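PDB 6BIO: clan CA, family C40, NlpC/P60 superfamily cysteine peptidase from Trichomonas vaginalis, which probably hydrolyses peptide bonds in the stem peptides of bacterial peptidoglycan as a papain-like cysteine peptidase. Local coordinates for residues Y180-L185 with T236-Y241. Residues are numbered along the deposited sequence; the frame is centred on the assembly and turned at random.
Sequences YDCSGL and THVGMY
Cys182, at the N-terminal end of helix 182-191, faces His237 on strand 237-243 in the helix-on-sheet core of a papain-like NlpC/P60 domain. The family's catalytic cysteine starts such a helix, and its histidine lies on the adjoining strand, so the two are probably the Cys-His pair of the active site. Cys182 CB rests against the strand backbone, 3.5 Å from Val238 O, and also meets His237 CE1 at 3.7 Å. Beyond it, with chi1 at 62°, SG lies over the residue's own backbone, flanked by N and C, and reaches His237 ND1, 3.7 Å away. The sulfur approaches the imidazole obliquely, 41° off the ring normal. At the far side of the ring, NE2 is hydrogen-bonded to His249 ND1, which helps fix the ring's rotation and makes His249 a plausible third member of the Cys-His-His triad known in this family. Next along the strand, Val238 CG1 packs on Ser183 CA at 3.6 Å, while Met186 of the same helix touches the valine side chain. Asp181 caps the helix through OD1, which accepts a hydrogen bond from Gly184 N and forms a salt bridge with Arg199. One water donates to both Cys182 O and Val238 O, with its oxygen 2.8 Å from each of these carbonyl oxygens.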
ATOM      1  N   TYR A 180       7.733 -10.989  10.474  1.00  7.77           N
ATOM      2  CA  TYR A 180       8.310 -10.069   9.507  1.00  7.27           C
ATOM      3  C   TYR A 180       9.814 -10.221   9.477  1.00  7.45           C
ATOM      4  O   TYR A 180      10.438 -10.513  10.494  1.00  8.61           O
ATOM      5  CB  TYR A 180       8.046  -8.608   9.904  1.00  7.87           C
ATOM      6  CG  TYR A 180       6.611  -8.188   9.683  1.00  7.38           C
ATOM      7  CD1 TYR A 180       6.203  -7.737   8.463  1.00  7.30           C
ATOM      8  CD2 TYR A 180       5.659  -8.310  10.692  1.00  7.84           C
ATOM      9  CE1 TYR A 180       4.909  -7.381   8.233  1.00  8.17           C
ATOM     10  CE2 TYR A 180       4.344  -7.991  10.487  1.00  8.16           C
ATOM     11  CZ  TYR A 180       3.968  -7.523   9.241  1.00  8.24           C
ATOM     12  OH  TYR A 180       2.648  -7.215   8.986  1.00  9.06           O
ATOM     13  N   ASP A 181      10.400  -9.939   8.300  1.00  7.52           N
ATOM     14  CA  ASP A 181      11.801  -9.548   8.265  1.00  7.74           C
ATOM     15  C   ASP A 181      11.878  -8.051   8.001  1.00  6.97           C
ATOM     16  O   ASP A 181      10.871  -7.351   7.932  1.00  7.11           O
ATOM     17  CB  ASP A 181      12.638 -10.405   7.305  1.00  7.59           C
ATOM     18  CG  ASP A 181      12.317 -10.213   5.847  1.00  9.14           C
ATOM     19  OD1 ASP A 181      11.696  -9.221   5.483  1.00  8.23           O
ATOM     20  OD2 ASP A 181      12.710 -11.115   5.065  1.00 11.93           O
ATOM     21  N   CYS A 182      13.102  -7.526   7.931  1.00  7.46           N
ATOM     22  CA  CYS A 182      13.254  -6.071   7.979  1.00  7.30           C
ATOM     23  C   CYS A 182      12.594  -5.400   6.780  1.00  6.89           C
ATOM     24  O   CYS A 182      11.874  -4.400   6.933  1.00  6.55           O
ATOM     25  CB  CYS A 182      14.732  -5.691   8.079  1.00  8.60           C
ATOM     26  SG  CYS A 182      15.838  -6.166   6.723  1.00 11.00           S
ATOM     27  N   SER A 183      12.841  -5.937   5.591  1.00  6.71           N
ATOM     28  CA  SER A 183      12.307  -5.354   4.359  1.00  6.45           C
ATOM     29  C   SER A 183      10.843  -5.729   4.132  1.00  6.32           C
ATOM     30  O   SER A 183      10.095  -4.947   3.552  1.00  6.66           O
ATOM     31  CB  SER A 183      13.211  -5.810   3.196  1.00  6.43           C
ATOM     32  OG  SER A 183      13.330  -7.218   3.323  1.00  6.83           O
ATOM     33  N   GLY A 184      10.410  -6.866   4.656  1.00  6.54           N
ATOM     34  CA  GLY A 184       8.997  -7.223   4.547  1.00  6.59           C
ATOM     35  C   GLY A 184       8.107  -6.300   5.345  1.00  7.07           C
ATOM     36  O   GLY A 184       7.000  -5.967   4.927  1.00  6.98           O
ATOM     37  N   LEU A 185       8.583  -5.857   6.502  1.00  6.28           N
ATOM     38  CA  LEU A 185       7.850  -4.883   7.285  1.00  6.63           C
ATOM     39  C   LEU A 185       7.641  -3.600   6.499  1.00  6.03           C
ATOM     40  O   LEU A 185       6.557  -3.004   6.548  1.00  6.08           O
ATOM     41  CB  LEU A 185       8.601  -4.629   8.613  1.00  5.86           C
ATOM     42  CG  LEU A 185       7.947  -3.643   9.572  1.00  6.72           C
ATOM     43  CD1 LEU A 185       6.578  -4.150  10.081  1.00  8.13           C
ATOM     44  CD2 LEU A 185       8.846  -3.366  10.746  1.00  8.07           C
ATOM     45  N   THR A 236      21.980  -4.513   3.228  1.00  7.86           N
ATOM     46  CA  THR A 236      21.480  -5.722   3.833  1.00  8.24           C
ATOM     47  C   THR A 236      20.400  -5.502   4.870  1.00  8.91           C
ATOM     48  O   THR A 236      19.930  -6.487   5.433  1.00 10.40           O
ATOM     49  CB  THR A 236      22.648  -6.449   4.519  1.00  8.80           C
ATOM     50  OG1 THR A 236      23.253  -5.563   5.463  1.00 10.42           O
ATOM     51  CG2 THR A 236      23.696  -6.911   3.509  1.00 10.11           C
ATOM     52  N   HIS A 237      20.032  -4.268   5.181  1.00  7.99           N
ATOM     53  CA  HIS A 237      19.069  -4.025   6.244  1.00  7.39           C
ATOM     54  C   HIS A 237      18.338  -2.726   5.944  1.00  7.14           C
ATOM     55  O   HIS A 237      18.808  -1.882   5.166  1.00  7.56           O
ATOM     56  CB  HIS A 237      19.812  -3.919   7.590  1.00  7.47           C
ATOM     57  CG  HIS A 237      18.924  -4.006   8.787  1.00  9.61           C
ATOM     58  ND1 HIS A 237      18.383  -5.194   9.212  1.00 11.09           N
ATOM     59  CD2 HIS A 237      18.516  -3.066   9.675  1.00 10.20           C
ATOM     60  CE1 HIS A 237      17.647  -4.980  10.295  1.00 11.59           C
ATOM     61  NE2 HIS A 237      17.723  -3.700  10.603  1.00 10.28           N
ATOM     62  N   VAL A 238      17.193  -2.556   6.596  1.00  6.16           N
ATOM     63  CA  VAL A 238      16.356  -1.374   6.401  1.00  5.85           C
ATOM     64  C   VAL A 238      15.484  -1.203   7.624  1.00  6.23           C
ATOM     65  O   VAL A 238      15.112  -2.186   8.267  1.00  6.54           O
ATOM     66  CB  VAL A 238      15.500  -1.513   5.118  1.00  6.05           C
ATOM     67  CG1 VAL A 238      14.557  -2.704   5.209  1.00  7.01           C
ATOM     68  CG2 VAL A 238      14.729  -0.229   4.792  1.00  6.63           C
ATOM     69  N   GLY A 239      15.134   0.050   7.933  1.00  7.19           N
ATOM     70  CA  GLY A 239      14.141   0.372   8.944  1.00  7.24           C
ATOM     71  C   GLY A 239      13.414   1.643   8.563  1.00  7.14           C
ATOM     72  O   GLY A 239      13.759   2.289   7.582  1.00  7.47           O
ATOM     73  N   MET A 240      12.371   1.985   9.327  1.00  6.89           N
ATOM     74  CA  MET A 240      11.527   3.143   9.018  1.00  6.86           C
ATOM     75  C   MET A 240      11.663   4.184  10.127  1.00  7.54           C
ATOM     76  O   MET A 240      11.428   3.883  11.294  1.00  7.33           O
ATOM     77  CB  MET A 240      10.049   2.751   8.889  1.00  7.22           C
ATOM     78  CG  MET A 240       9.191   3.897   8.460  1.00  8.17           C
ATOM     79  SD  MET A 240       7.459   3.501   8.300  1.00  8.92           S
ATOM     80  CE  MET A 240       7.496   2.310   6.973  1.00  9.37           C
ATOM     81  N   TYR A 241      12.023   5.407   9.754  1.00  7.48           N
ATOM     82  CA  TYR A 241      12.104   6.494  10.719  1.00  8.33           C
ATOM     83  C   TYR A 241      10.707   6.763  11.267  1.00  8.46           C
ATOM     84  O   TYR A 241       9.739   6.822  10.505  1.00  9.22           O
ATOM     85  CB  TYR A 241      12.680   7.746  10.044  1.00  9.58           C
ATOM     86  CG  TYR A 241      13.046   8.813  11.043  1.00 10.42           C
ATOM     87  CD1 TYR A 241      14.151   8.653  11.874  1.00 10.90           C
ATOM     88  CD2 TYR A 241      12.315   9.964  11.141  1.00 11.35           C
ATOM     89  CE1 TYR A 241      14.483   9.610  12.805  1.00 12.60           C
ATOM     90  CE2 TYR A 241      12.628  10.926  12.083  1.00 13.13           C
ATOM     91  CZ  TYR A 241      13.728  10.745  12.914  1.00 13.78           C
ATOM     92  OH  TYR A 241      14.074  11.708  13.876  1.00 16.14           O
TER
HETATM   93  O   HOH W   1      12.683  -3.203   9.322  1.00  7.59           O